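Local coordinates for protein polygalacturonase (Pectobacterium carotovorum subsp. carotovorum, PDB 1BHE) that hydrolyses the alpha-1,4-linked galacturonic acid chains of pectin as a family 28 endo-polygalacturonase, macerating and soft-rotting plant tissue, at residues 173-178 against 198-203; 117-122 against 152-157; 185-190 against 212-217; 206-211 against 228-233; 242-247 against 267-272. All coordinates share one frame; numbering follows the deposited sequence.

Interaction 1: residues 173-178 against 198-203; sequences PNFHVV and ARNTDG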
# COMPACT_ATOMS: atom_id res chain seq x y z
N PRO A 173 -1.53 0.19 -11.82
CA PRO A 173 -1.04 -0.99 -12.53
C PRO A 173 -0.43 -2.00 -11.56
O PRO A 173 -0.57 -3.21 -11.75
CB PRO A 173 -0.01 -0.46 -13.52
CG PRO A 173 -0.30 1.00 -13.63
CD PRO A 173 -0.77 1.39 -12.24
N ASN A 174 0.25 -1.52 -10.53
CA ASN A 174 0.89 -2.36 -9.52
C ASN A 174 0.54 -1.79 -8.15
O ASN A 174 -0.58 -1.26 -8.02
CB ASN A 174 2.38 -2.39 -9.79
CG ASN A 174 3.23 -3.45 -9.13
OD1 ASN A 174 3.34 -3.52 -7.91
ND2 ASN A 174 3.90 -4.27 -9.95
N PHE A 175 1.39 -1.91 -7.14
CA PHE A 175 1.06 -1.33 -5.83
C PHE A 175 0.82 0.17 -5.98
O PHE A 175 1.47 0.80 -6.80
CB PHE A 175 2.18 -1.62 -4.83
CG PHE A 175 2.45 -3.07 -4.53
CD1 PHE A 175 1.70 -4.10 -5.08
CD2 PHE A 175 3.48 -3.40 -3.66
CE1 PHE A 175 1.97 -5.42 -4.79
CE2 PHE A 175 3.75 -4.72 -3.35
CZ PHE A 175 3.00 -5.73 -3.91
N HIS A 176 -0.09 0.73 -5.18
CA HIS A 176 -0.38 2.15 -5.26
C HIS A 176 0.70 3.00 -4.61
O HIS A 176 1.20 3.95 -5.22
CB HIS A 176 -1.73 2.48 -4.60
CG HIS A 176 -2.93 1.93 -5.31
ND1 HIS A 176 -3.24 0.59 -5.32
CD2 HIS A 176 -3.90 2.56 -6.03
CE1 HIS A 176 -4.36 0.41 -6.02
NE2 HIS A 176 -4.78 1.58 -6.46
N VAL A 177 0.98 2.73 -3.34
CA VAL A 177 1.95 3.50 -2.57
C VAL A 177 2.90 2.58 -1.81
O VAL A 177 2.49 1.68 -1.08
CB VAL A 177 1.31 4.44 -1.52
CG1 VAL A 177 2.37 5.30 -0.84
CG2 VAL A 177 0.23 5.35 -2.09
N VAL A 178 4.20 2.81 -1.98
CA VAL A 178 5.24 2.05 -1.31
C VAL A 178 6.19 3.03 -0.61
O VAL A 178 6.64 3.99 -1.24
CB VAL A 178 6.06 1.16 -2.27
CG1 VAL A 178 7.27 0.54 -1.55
CG2 VAL A 178 5.21 0.06 -2.89
N ALA A 198 -8.47 -6.78 -9.80
CA ALA A 198 -7.13 -6.46 -10.28
C ALA A 198 -6.07 -6.96 -9.31
O ALA A 198 -5.97 -6.48 -8.18
CB ALA A 198 -6.98 -4.96 -10.49
N ARG A 199 -5.29 -7.95 -9.74
CA ARG A 199 -4.27 -8.54 -8.89
C ARG A 199 -3.04 -7.65 -8.79
O ARG A 199 -2.76 -6.83 -9.67
CB ARG A 199 -3.86 -9.93 -9.42
CG ARG A 199 -4.97 -10.97 -9.35
CD ARG A 199 -5.17 -11.51 -7.94
NE ARG A 199 -5.85 -10.60 -7.04
CZ ARG A 199 -7.15 -10.36 -6.99
NH1 ARG A 199 -7.99 -10.99 -7.80
NH2 ARG A 199 -7.66 -9.48 -6.13
N ASN A 200 -2.30 -7.80 -7.70
CA ASN A 200 -1.04 -7.10 -7.49
C ASN A 200 -1.22 -5.60 -7.27
O ASN A 200 -0.40 -4.80 -7.72
CB ASN A 200 -0.18 -7.35 -8.73
CG ASN A 200 1.31 -7.34 -8.48
OD1 ASN A 200 1.78 -7.89 -7.49
ND2 ASN A 200 2.04 -6.72 -9.40
N THR A 201 -2.29 -5.21 -6.59
CA THR A 201 -2.62 -3.80 -6.41
C THR A 201 -2.69 -3.36 -4.95
O THR A 201 -3.62 -2.64 -4.56
CB THR A 201 -3.98 -3.53 -7.09
OG1 THR A 201 -4.89 -4.56 -6.66
CG2 THR A 201 -3.85 -3.57 -8.61
N ASP A 202 -1.68 -3.73 -4.16
CA ASP A 202 -1.65 -3.33 -2.76
C ASP A 202 -1.86 -1.81 -2.67
O ASP A 202 -1.36 -1.08 -3.53
CB ASP A 202 -0.34 -3.69 -2.07
CG ASP A 202 -0.10 -5.16 -1.85
OD1 ASP A 202 -0.88 -6.00 -2.35
OD2 ASP A 202 0.89 -5.50 -1.17
N GLY A 203 -2.56 -1.39 -1.63
CA GLY A 203 -2.84 0.02 -1.44
C GLY A 203 -1.64 0.80 -0.93
O GLY A 203 -1.06 1.60 -1.67
O HOH W 1 0.62 -5.74 -11.71

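Interaction 2: residues 117-122 against 152-157; sequences GTIDGQ and RLIQIN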
# COMPACT_ATOMS: atom_id res chain seq x y z
N GLY A 117 -7.16 16.52 -6.35
CA GLY A 117 -7.17 15.92 -7.68
C GLY A 117 -6.90 14.42 -7.57
O GLY A 117 -6.84 13.83 -6.49
N THR A 118 -6.77 13.80 -8.73
CA THR A 118 -6.58 12.37 -8.88
C THR A 118 -5.31 11.99 -9.64
O THR A 118 -4.89 12.66 -10.57
CB THR A 118 -7.79 11.84 -9.72
OG1 THR A 118 -8.99 12.11 -8.99
CG2 THR A 118 -7.70 10.35 -9.99
N ILE A 119 -4.74 10.85 -9.24
CA ILE A 119 -3.63 10.23 -9.95
C ILE A 119 -4.21 8.91 -10.49
O ILE A 119 -4.70 8.09 -9.71
CB ILE A 119 -2.40 9.96 -9.08
CG1 ILE A 119 -1.86 11.29 -8.53
CG2 ILE A 119 -1.33 9.22 -9.88
CD1 ILE A 119 -0.73 11.17 -7.52
N ASP A 120 -4.24 8.77 -11.80
CA ASP A 120 -4.82 7.61 -12.46
C ASP A 120 -3.76 6.79 -13.19
O ASP A 120 -3.10 7.29 -14.11
CB ASP A 120 -5.88 8.09 -13.46
CG ASP A 120 -6.52 7.03 -14.31
OD1 ASP A 120 -6.35 5.82 -14.08
OD2 ASP A 120 -7.25 7.43 -15.25
N GLY A 121 -3.62 5.53 -12.79
CA GLY A 121 -2.61 4.65 -13.38
C GLY A 121 -3.02 3.99 -14.68
O GLY A 121 -2.19 3.36 -15.35
N GLN A 122 -4.30 4.02 -15.05
CA GLN A 122 -4.78 3.35 -16.26
C GLN A 122 -4.39 1.88 -16.26
O GLN A 122 -3.96 1.34 -17.29
CB GLN A 122 -4.22 4.02 -17.51
CG GLN A 122 -4.57 5.48 -17.71
CD GLN A 122 -4.67 5.85 -19.18
OE1 GLN A 122 -5.75 5.75 -19.76
NE2 GLN A 122 -3.55 6.23 -19.80
N ARG A 152 4.42 0.75 -10.48
CA ARG A 152 3.78 1.21 -9.25
C ARG A 152 3.40 2.68 -9.41
O ARG A 152 4.05 3.38 -10.19
CB ARG A 152 4.72 1.07 -8.05
CG ARG A 152 4.93 -0.39 -7.66
CD ARG A 152 6.00 -0.52 -6.59
NE ARG A 152 6.09 -1.89 -6.09
CZ ARG A 152 7.08 -2.35 -5.33
NH1 ARG A 152 8.08 -1.55 -4.95
NH2 ARG A 152 7.07 -3.62 -4.94
N LEU A 153 2.37 3.15 -8.70
CA LEU A 153 1.97 4.55 -8.83
C LEU A 153 2.95 5.48 -8.11
O LEU A 153 3.46 6.44 -8.69
CB LEU A 153 0.59 4.81 -8.25
CG LEU A 153 -0.66 4.72 -9.09
CD1 LEU A 153 -1.80 5.45 -8.35
CD2 LEU A 153 -0.53 5.28 -10.50
N ILE A 154 3.17 5.23 -6.82
CA ILE A 154 4.04 6.10 -6.03
C ILE A 154 5.08 5.23 -5.33
O ILE A 154 4.69 4.33 -4.59
CB ILE A 154 3.24 6.90 -4.99
CG1 ILE A 154 2.35 7.97 -5.66
CG2 ILE A 154 4.12 7.57 -3.95
CD1 ILE A 154 1.24 8.46 -4.74
N GLN A 155 6.35 5.49 -5.58
CA GLN A 155 7.45 4.73 -4.97
C GLN A 155 8.34 5.69 -4.19
O GLN A 155 8.89 6.63 -4.76
CB GLN A 155 8.24 4.02 -6.06
CG GLN A 155 9.49 3.31 -5.57
CD GLN A 155 9.20 1.99 -4.87
OE1 GLN A 155 8.34 1.21 -5.27
NE2 GLN A 155 9.95 1.74 -3.79
N ILE A 156 8.45 5.51 -2.89
CA ILE A 156 9.23 6.39 -2.03
C ILE A 156 10.36 5.61 -1.36
O ILE A 156 10.10 4.64 -0.65
CB ILE A 156 8.34 7.04 -0.96
CG1 ILE A 156 7.12 7.73 -1.58
CG2 ILE A 156 9.15 8.04 -0.14
CD1 ILE A 156 5.91 7.75 -0.65
N ASN A 157 11.61 6.01 -1.60
CA ASN A 157 12.76 5.29 -1.08
C ASN A 157 13.67 6.15 -0.21
O ASN A 157 13.90 7.32 -0.53
CB ASN A 157 13.63 4.79 -2.24
CG ASN A 157 12.93 3.91 -3.24
OD1 ASN A 157 11.98 3.20 -2.91
ND2 ASN A 157 13.36 3.91 -4.49

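Interaction 3: residues 185-190 against 212-217; sequences FTAWKT and ITIAYS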
# COMPACT_ATOMS: atom_id res chain seq x y z
N PHE A 185 6.22 8.79 7.45
CA PHE A 185 5.31 8.79 6.31
C PHE A 185 3.90 8.97 6.87
O PHE A 185 3.49 8.22 7.75
CB PHE A 185 5.38 7.50 5.49
CG PHE A 185 4.30 7.36 4.45
CD1 PHE A 185 4.39 8.05 3.25
CD2 PHE A 185 3.21 6.55 4.67
CE1 PHE A 185 3.40 7.92 2.28
CE2 PHE A 185 2.22 6.42 3.71
CZ PHE A 185 2.31 7.09 2.51
N THR A 186 3.20 9.97 6.35
CA THR A 186 1.83 10.24 6.78
C THR A 186 0.91 10.25 5.56
O THR A 186 1.12 11.07 4.65
CB THR A 186 1.72 11.59 7.50
OG1 THR A 186 2.46 11.53 8.74
CG2 THR A 186 0.28 11.95 7.83
N ALA A 187 -0.07 9.36 5.55
CA ALA A 187 -1.11 9.35 4.52
C ALA A 187 -2.40 9.74 5.26
O ALA A 187 -2.74 9.10 6.25
CB ALA A 187 -1.25 8.01 3.84
N TRP A 188 -3.02 10.84 4.86
CA TRP A 188 -4.19 11.36 5.57
C TRP A 188 -5.23 11.81 4.55
O TRP A 188 -4.88 12.49 3.58
CB TRP A 188 -3.73 12.52 6.44
CG TRP A 188 -4.71 13.09 7.41
CD1 TRP A 188 -5.96 13.58 7.16
CD2 TRP A 188 -4.49 13.27 8.82
NE1 TRP A 188 -6.53 14.04 8.33
CE2 TRP A 188 -5.65 13.85 9.36
CE3 TRP A 188 -3.41 12.98 9.67
CZ2 TRP A 188 -5.77 14.15 10.71
CZ3 TRP A 188 -3.53 13.28 11.02
CH2 TRP A 188 -4.70 13.87 11.52
N LYS A 189 -6.47 11.36 4.68
CA LYS A 189 -7.49 11.67 3.68
C LYS A 189 -7.06 11.20 2.30
O LYS A 189 -7.29 11.85 1.29
CB LYS A 189 -7.86 13.16 3.69
CG LYS A 189 -8.90 13.46 4.77
CD LYS A 189 -9.05 14.96 5.02
CE LYS A 189 -10.13 15.24 6.07
NZ LYS A 189 -10.12 16.68 6.47
N THR A 190 -6.46 10.01 2.24
CA THR A 190 -6.03 9.42 0.98
C THR A 190 -7.14 8.47 0.52
O THR A 190 -7.58 7.63 1.32
CB THR A 190 -4.71 8.65 1.12
OG1 THR A 190 -3.63 9.57 1.34
CG2 THR A 190 -4.39 7.86 -0.14
N ILE A 212 5.11 5.55 10.75
CA ILE A 212 4.07 5.62 9.75
C ILE A 212 2.68 5.91 10.32
O ILE A 212 2.26 5.24 11.27
CB ILE A 212 3.92 4.25 9.03
CG1 ILE A 212 5.26 3.68 8.57
CG2 ILE A 212 2.94 4.37 7.87
CD1 ILE A 212 6.05 4.54 7.62
N THR A 213 1.95 6.82 9.69
CA THR A 213 0.57 7.08 10.08
C THR A 213 -0.33 7.00 8.84
O THR A 213 -0.06 7.67 7.85
CB THR A 213 0.37 8.46 10.73
OG1 THR A 213 0.96 8.45 12.03
CG2 THR A 213 -1.11 8.81 10.89
N ILE A 214 -1.37 6.18 8.92
CA ILE A 214 -2.38 6.13 7.85
C ILE A 214 -3.70 6.48 8.55
O ILE A 214 -4.13 5.72 9.42
CB ILE A 214 -2.45 4.79 7.12
CG1 ILE A 214 -1.13 4.45 6.42
CG2 ILE A 214 -3.59 4.81 6.11
CD1 ILE A 214 -1.02 3.05 5.87
N ALA A 215 -4.27 7.65 8.25
CA ALA A 215 -5.48 8.08 8.96
C ALA A 215 -6.51 8.77 8.08
O ALA A 215 -6.22 9.36 7.05
CB ALA A 215 -5.08 9.04 10.08
N TYR A 216 -7.78 8.62 8.47
CA TYR A 216 -8.90 9.24 7.76
C TYR A 216 -8.88 8.96 6.27
O TYR A 216 -9.19 9.84 5.45
CB TYR A 216 -8.90 10.75 8.05
CG TYR A 216 -9.14 11.04 9.52
CD1 TYR A 216 -10.40 10.90 10.07
CD2 TYR A 216 -8.09 11.42 10.34
CE1 TYR A 216 -10.62 11.15 11.42
CE2 TYR A 216 -8.29 11.67 11.69
CZ TYR A 216 -9.56 11.54 12.22
OH TYR A 216 -9.76 11.79 13.56
N SER A 217 -8.53 7.74 5.90
CA SER A 217 -8.41 7.35 4.50
C SER A 217 -9.41 6.26 4.14
O SER A 217 -10.05 5.65 5.00
CB SER A 217 -6.96 6.91 4.23
OG SER A 217 -6.08 8.02 4.39

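Interaction 4: residues 206-211 against 228-233; sequences PMSSKN and IKAYKG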
# COMPACT_ATOMS: atom_id res chain seq x y z
N PRO A 206 4.27 0.05 3.75
CA PRO A 206 5.54 0.40 4.39
C PRO A 206 6.46 -0.82 4.31
O PRO A 206 6.01 -1.94 4.61
CB PRO A 206 5.16 0.75 5.82
CG PRO A 206 3.67 0.79 5.86
CD PRO A 206 3.21 -0.16 4.76
N MET A 207 7.69 -0.66 3.85
CA MET A 207 8.65 -1.74 3.68
C MET A 207 9.97 -1.42 4.38
O MET A 207 10.69 -0.52 3.94
CB MET A 207 8.94 -1.96 2.18
CG MET A 207 7.78 -2.51 1.37
SD MET A 207 8.21 -2.75 -0.37
CE MET A 207 6.63 -3.36 -0.97
N SER A 208 10.26 -2.08 5.49
CA SER A 208 11.47 -1.82 6.27
C SER A 208 11.57 -0.32 6.56
O SER A 208 12.58 0.33 6.30
CB SER A 208 12.71 -2.34 5.55
OG SER A 208 12.89 -3.75 5.78
N SER A 209 10.49 0.23 7.11
CA SER A 209 10.42 1.67 7.38
C SER A 209 9.87 1.91 8.78
O SER A 209 9.20 1.03 9.33
CB SER A 209 9.53 2.35 6.34
OG SER A 209 10.16 2.36 5.07
N LYS A 210 10.13 3.09 9.35
CA LYS A 210 9.58 3.39 10.67
C LYS A 210 8.76 4.68 10.63
O LYS A 210 8.88 5.48 9.71
CB LYS A 210 10.62 3.50 11.78
CG LYS A 210 12.03 3.88 11.40
CD LYS A 210 13.09 3.31 12.31
CE LYS A 210 13.02 1.81 12.53
NZ LYS A 210 14.12 1.01 11.93
N ASN A 211 7.97 4.85 11.68
CA ASN A 211 7.15 6.02 11.92
C ASN A 211 6.18 6.34 10.80
O ASN A 211 6.33 7.27 10.01
CB ASN A 211 8.06 7.21 12.27
CG ASN A 211 8.88 6.90 13.52
OD1 ASN A 211 8.33 6.42 14.52
ND2 ASN A 211 10.18 7.16 13.48
N ILE A 228 2.07 -4.31 5.75
CA ILE A 228 3.26 -3.91 6.50
C ILE A 228 4.33 -4.99 6.38
O ILE A 228 4.06 -6.15 6.71
CB ILE A 228 2.88 -3.66 7.97
CG1 ILE A 228 1.87 -2.51 8.07
CG2 ILE A 228 4.10 -3.34 8.82
CD1 ILE A 228 1.15 -2.43 9.41
N LYS A 229 5.50 -4.66 5.84
CA LYS A 229 6.55 -5.63 5.58
C LYS A 229 7.92 -5.23 6.13
O LYS A 229 8.23 -4.05 6.28
CB LYS A 229 6.73 -5.88 4.07
CG LYS A 229 5.47 -6.25 3.31
CD LYS A 229 5.70 -6.34 1.80
CE LYS A 229 4.38 -6.50 1.07
NZ LYS A 229 3.81 -7.87 1.22
N ALA A 230 8.74 -6.22 6.45
CA ALA A 230 10.11 -6.01 6.92
C ALA A 230 11.00 -7.09 6.31
O ALA A 230 10.65 -8.28 6.34
CB ALA A 230 10.19 -6.00 8.43
N TYR A 231 12.11 -6.69 5.70
CA TYR A 231 12.98 -7.57 4.95
C TYR A 231 14.32 -7.90 5.59
O TYR A 231 14.95 -7.07 6.25
CB TYR A 231 13.28 -6.91 3.58
CG TYR A 231 12.05 -6.82 2.70
CD1 TYR A 231 11.13 -5.79 2.86
CD2 TYR A 231 11.82 -7.77 1.72
CE1 TYR A 231 10.00 -5.71 2.06
CE2 TYR A 231 10.70 -7.70 0.91
CZ TYR A 231 9.80 -6.67 1.09
OH TYR A 231 8.69 -6.61 0.28
N LYS A 232 14.80 -9.12 5.33
CA LYS A 232 16.09 -9.55 5.86
C LYS A 232 17.21 -8.68 5.30
O LYS A 232 17.23 -8.40 4.10
CB LYS A 232 16.36 -11.02 5.51
CG LYS A 232 17.40 -11.67 6.42
CD LYS A 232 17.61 -13.14 6.07
CE LYS A 232 18.72 -13.30 5.04
NZ LYS A 232 19.50 -14.56 5.26
N GLY A 233 18.11 -8.20 6.15
CA GLY A 233 19.24 -7.39 5.71
C GLY A 233 18.89 -5.92 5.55
O GLY A 233 19.71 -5.14 5.06

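Interaction 5: residues 242-247 against 267-272; sequences ILHNDF and VDDLKM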
# COMPACT_ATOMS: atom_id res chain seq x y z
N ILE A 242 -2.51 3.15 12.40
CA ILE A 242 -3.55 3.00 11.39
C ILE A 242 -4.87 3.41 12.07
O ILE A 242 -5.47 2.62 12.79
CB ILE A 242 -3.67 1.56 10.87
CG1 ILE A 242 -2.33 1.01 10.39
CG2 ILE A 242 -4.72 1.44 9.77
CD1 ILE A 242 -1.68 1.75 9.25
N LEU A 243 -5.24 4.68 11.93
CA LEU A 243 -6.38 5.24 12.64
C LEU A 243 -7.48 5.86 11.82
O LEU A 243 -7.27 6.75 10.99
CB LEU A 243 -5.84 6.35 13.58
CG LEU A 243 -4.61 6.03 14.44
CD1 LEU A 243 -3.97 7.29 14.99
CD2 LEU A 243 -4.99 5.08 15.58
N HIS A 244 -8.74 5.60 12.22
CA HIS A 244 -9.92 6.23 11.65
C HIS A 244 -10.01 6.02 10.14
O HIS A 244 -10.04 6.97 9.36
CB HIS A 244 -9.96 7.73 11.98
CG HIS A 244 -9.65 8.03 13.42
ND1 HIS A 244 -10.41 7.53 14.46
CD2 HIS A 244 -8.63 8.72 13.97
CE1 HIS A 244 -9.87 7.94 15.60
NE2 HIS A 244 -8.79 8.66 15.34
N ASN A 245 -10.04 4.76 9.72
CA ASN A 245 -10.09 4.43 8.30
C ASN A 245 -11.28 3.57 7.90
O ASN A 245 -11.92 2.92 8.73
CB ASN A 245 -8.80 3.68 7.90
CG ASN A 245 -7.55 4.54 8.06
OD1 ASN A 245 -7.38 5.53 7.34
ND2 ASN A 245 -6.71 4.14 9.00
N ASP A 246 -11.52 3.53 6.60
CA ASP A 246 -12.57 2.73 6.00
C ASP A 246 -11.97 1.87 4.88
O ASP A 246 -11.37 2.44 3.96
CB ASP A 246 -13.67 3.59 5.38
CG ASP A 246 -14.57 4.26 6.40
OD1 ASP A 246 -15.49 3.59 6.91
OD2 ASP A 246 -14.35 5.45 6.70
N PHE A 247 -12.06 0.56 4.98
CA PHE A 247 -11.51 -0.31 3.94
C PHE A 247 -12.66 -1.04 3.23
O PHE A 247 -13.61 -1.52 3.85
CB PHE A 247 -10.50 -1.30 4.47
CG PHE A 247 -9.16 -0.83 4.94
CD1 PHE A 247 -8.77 0.49 4.93
CD2 PHE A 247 -8.24 -1.77 5.40
CE1 PHE A 247 -7.53 0.90 5.38
CE2 PHE A 247 -6.99 -1.38 5.85
CZ PHE A 247 -6.64 -0.05 5.84
N VAL A 267 -3.55 -0.35 15.46
CA VAL A 267 -4.70 -0.21 14.59
C VAL A 267 -5.93 0.12 15.43
O VAL A 267 -6.30 -0.69 16.29
CB VAL A 267 -5.01 -1.48 13.77
CG1 VAL A 267 -6.19 -1.25 12.84
CG2 VAL A 267 -3.80 -1.96 12.98
N ASP A 268 -6.57 1.26 15.20
CA ASP A 268 -7.75 1.66 15.95
C ASP A 268 -8.77 2.36 15.06
O ASP A 268 -8.42 3.18 14.21
CB ASP A 268 -7.39 2.58 17.12
CG ASP A 268 -8.61 2.94 17.96
OD1 ASP A 268 -9.25 2.02 18.52
OD2 ASP A 268 -8.95 4.13 18.05
N ASP A 269 -10.04 2.05 15.27
CA ASP A 269 -11.14 2.65 14.54
C ASP A 269 -11.00 2.36 13.04
O ASP A 269 -10.59 3.21 12.25
CB ASP A 269 -11.25 4.15 14.79
CG ASP A 269 -12.51 4.75 14.18
OD1 ASP A 269 -13.40 3.97 13.77
OD2 ASP A 269 -12.61 5.99 14.10
N LEU A 270 -11.34 1.13 12.68
CA LEU A 270 -11.26 0.66 11.31
C LEU A 270 -12.57 0.01 10.88
O LEU A 270 -12.99 -0.99 11.46
CB LEU A 270 -10.11 -0.33 11.13
CG LEU A 270 -9.99 -0.99 9.75
CD1 LEU A 270 -9.81 0.05 8.65
CD2 LEU A 270 -8.84 -2.00 9.73
N LYS A 271 -13.20 0.61 9.87
CA LYS A 271 -14.46 0.05 9.36
C LYS A 271 -14.16 -0.72 8.08
O LYS A 271 -13.48 -0.20 7.18
CB LYS A 271 -15.50 1.13 9.13
CG LYS A 271 -16.37 1.43 10.34
CD LYS A 271 -16.03 2.77 10.97
CE LYS A 271 -17.29 3.62 11.15
NZ LYS A 271 -17.13 4.97 10.53
N MET A 272 -14.59 -1.97 8.02
CA MET A 272 -14.34 -2.81 6.85
C MET A 272 -15.63 -3.34 6.24
O MET A 272 -16.49 -3.88 6.95
CB MET A 272 -13.41 -3.97 7.22
CG MET A 272 -12.14 -3.57 7.95
SD MET A 272 -11.02 -4.92 8.30
CE MET A 272 -10.22 -5.14 6.71
O HOH W 2 -7.93 2.51 11.30

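Interaction 1: residues 173-178 against 198-203
The carbonyl oxygen of Asp202 takes two hydrogen bonds from one residue, His176, where two neighbouring coils of the right-handed parallel beta-helix meet beside the active site. His176 N reaches Asp202 O at 2.8 Å, close to the line of the carbonyl bond. His176 ND1 reaches the same Asp202 O at 3.1 Å; that oxygen lies in the imidazole plane, but the nitrogen stands 51° out of the carbonyl plane. With CG beside its own backbone N (chi1 -68°), the imidazole brings ND1 round to the carbonyl that its main-chain N-H already holds. NE2 is bonded to Thr194, so both ring nitrogens are engaged and the rotation of the ring is fixed. One step on, Val177 N donates to Gly203 O at 2.9 Å, carrying the pairing into strand 177-180. A water joins Pro173 O to Asn200 ND2 at the other end.

Packing centres on Phe175. The Asp202 side chain lies flat along one face of its ring, carboxylate and ring planes only 6° apart, and Asp202 CB sits 3.8 Å from the ring centroid in a CH-pi contact. Asp202 is also close to Asp223, the predicted proton donor, which places this contact beside the predicted catalytic site. Farther out, Asp202 OD2 stands over the rim of the Phe175 ring, 3.5 Å from CZ.

Interaction 2: residues 117-122 against 152-157
Inside the parallel beta-helix, where aliphatic side chains from different faces of the coil fill the interior, Ile119 and Gly121 meet Leu153 and Ile154. Strands 118-120 and 154-157 are not paired with each other; the contact is made by side chains across the core. Leu153, just before its strand, takes part in three of the four residue contacts. Leu153 CD2 comes down on the backbone of Gly121, 3.6 Å from CA, where the glycine has no side chain in the way. Leu153 CD1 and CD2 each lie 4.1 Å from Ile119 CG2, so this methyl meets the fork of the leucine as the two side chains slide past each other in opposite directions. Ile119 CG1 runs beside its own backbone N (chi1 -61°), and its terminal CD1 extends to Ile154 CD1 at 4.4 Å, a looser touch.

Asp120 points away, its carboxylate in a salt bridge with Arg74; Asp120 OD1 also accepts from Gln122 N at 2.9 Å in an Asx turn spanning Gly121. Across the contact itself there are only methyls and a glycine backbone, so it rests on van der Waals packing and the exclusion of water.

Interaction 3: residues 185-190 against 212-217
Phe185 O accepts from Thr213 N at 2.8 Å, one rung of a parallel ladder between successive coils of the beta-helix. Ala187 uses both of its backbone groups: its N donates to Thr213 O and its O accepts from Ala215 N, each at 2.9 Å. The ladder ends on Ala215 O, which takes Lys189 N at 3.1 Å and Ser217 OG at 3.0 Å, the latter from 57° above the carbonyl plane. That serine oxygen accepts in turn from Thr190 N at 3.0 Å, so a side chain carries the pairing round the corner where the backbone turns at Lys189. The polar ends of Thr186, Thr213 and Lys189 are met by Arg4, Asp2 and Glu8 of the N-terminal segment.

Ile212 CD1 packs against Phe185 CB on the inner side. On the outer face Trp188 leans toward Tyr216, which sits in the turn, the five-membered ring of Trp188 inclined 34° to the Tyr216 ring in an oblique pairing; Tyr216 CD2 is 3.6 Å from Trp188 CE2.

Interaction 4: residues 206-211 against 228-233
Met207 runs out fully extended beyond CG (chi2 and chi3 both near 180°), with CG beside its own backbone N, and this carries the thioether obliquely across Tyr231. Met207 CB is 3.9 Å from Tyr231 CE1, while Met207 SD lies farther along, 3.9 Å from the hydroxyl oxygen Tyr231 OH. Met207 SD is 5.3 Å from the Tyr231 ring centroid and 64° off the normal, an oblique Met-aromatic contact rather than a sulfur seated over the face. Met207 and Lys229 point the same way, and the methyl Met207 CE closes on Lys229 CD at 4.2 Å. A bend at chi4 of Lys229 turns its ammonium aside to Glu258 and the carbonyl of Gly256.

Ser208 OG, at the edge of the Tyr231 ring, accepts from Tyr231 N at 3.0 Å in an almost straight bond of 177°. The same serine oxygen is bonded to Ala235 O, so it is held from two directions. The backbone adds Lys229 N to Pro206 O at 3.0 Å and Ser208 N to Lys229 O at 2.9 Å, flanking the single bridge of Met207 with Lys229.

In the parallel beta-helix these residues join the ends of strands 204-207 and 226-230 on adjacent coils. Strand 177-180 borders 204-207 on one side, strand 253-256 follows 226-230 on the other, and Ile228 packs inward against strands 237-243 and 258-273.

Interaction 5: residues 242-247 against 267-272
Leu270 CD1 drops onto the flat face of the Phe247 ring, 3.8 Å from the centroid and 9° off the normal, a CH-pi contact. With CG opposite the backbone N (chi1 175°), Leu270 swings CD1 toward the other coil, where it also fills the angle beside Asn245 CB, 3.8 Å away. Met272 bends at chi3 and lays CE near Phe247 CD2 at 4.1 Å. Farther back, Val267 CG2 fits against Ile242 CB.

At the corner, His244 and Asp269 cross at about a right angle. His244 ND1 donates to Asp269 OD2 at 2.7 Å, almost straight and in the imidazole plane, using the anti lone pair of the carboxylate. Tyr216 stacks its ring on that of His244. Inside the turn, a water accepts from Asn245 ND2 and lies within bonding distance of Ile242 O and Asp269 O, and Asn245 OD1 accepts from Ser217 N.

Both segments bend here, at His244 and Asp269, and parallel pairing runs on through, Asn245 N to Asp269 O at 3.0 Å, then Lys271 N to Asn245 O at 2.9 Å. Stacked corners of this kind, like positions aligned, are characteristic of the right-handed parallel beta-helix.

How the interactions relate
All five contacts belong to one beta-helix; interactions 1 and 3 join the same two coils, with 4 and 5 farther on. Interactions 1 and 2 share a strand pairing: His176 O lies 2.8 Å from Ile154 N. Phe185 of interaction 3 touches Val177 of interaction 1 and Ile156 of interaction 2; Met207 SD of interaction 4 lies 3.6 Å from Val178 CG1. Interactions 3 and 5 stack, centres about 11 Å apart, with Ile214 O 2.9 Å from Leu243 N. Interaction 1 lies nearest the catalytic residues: the Asp202 side chain is about 3 Å from that of Asp223 and about 6 Å from that of His251. The Lys229 side chain of interaction 4 is about 9 Å from that of Asp223.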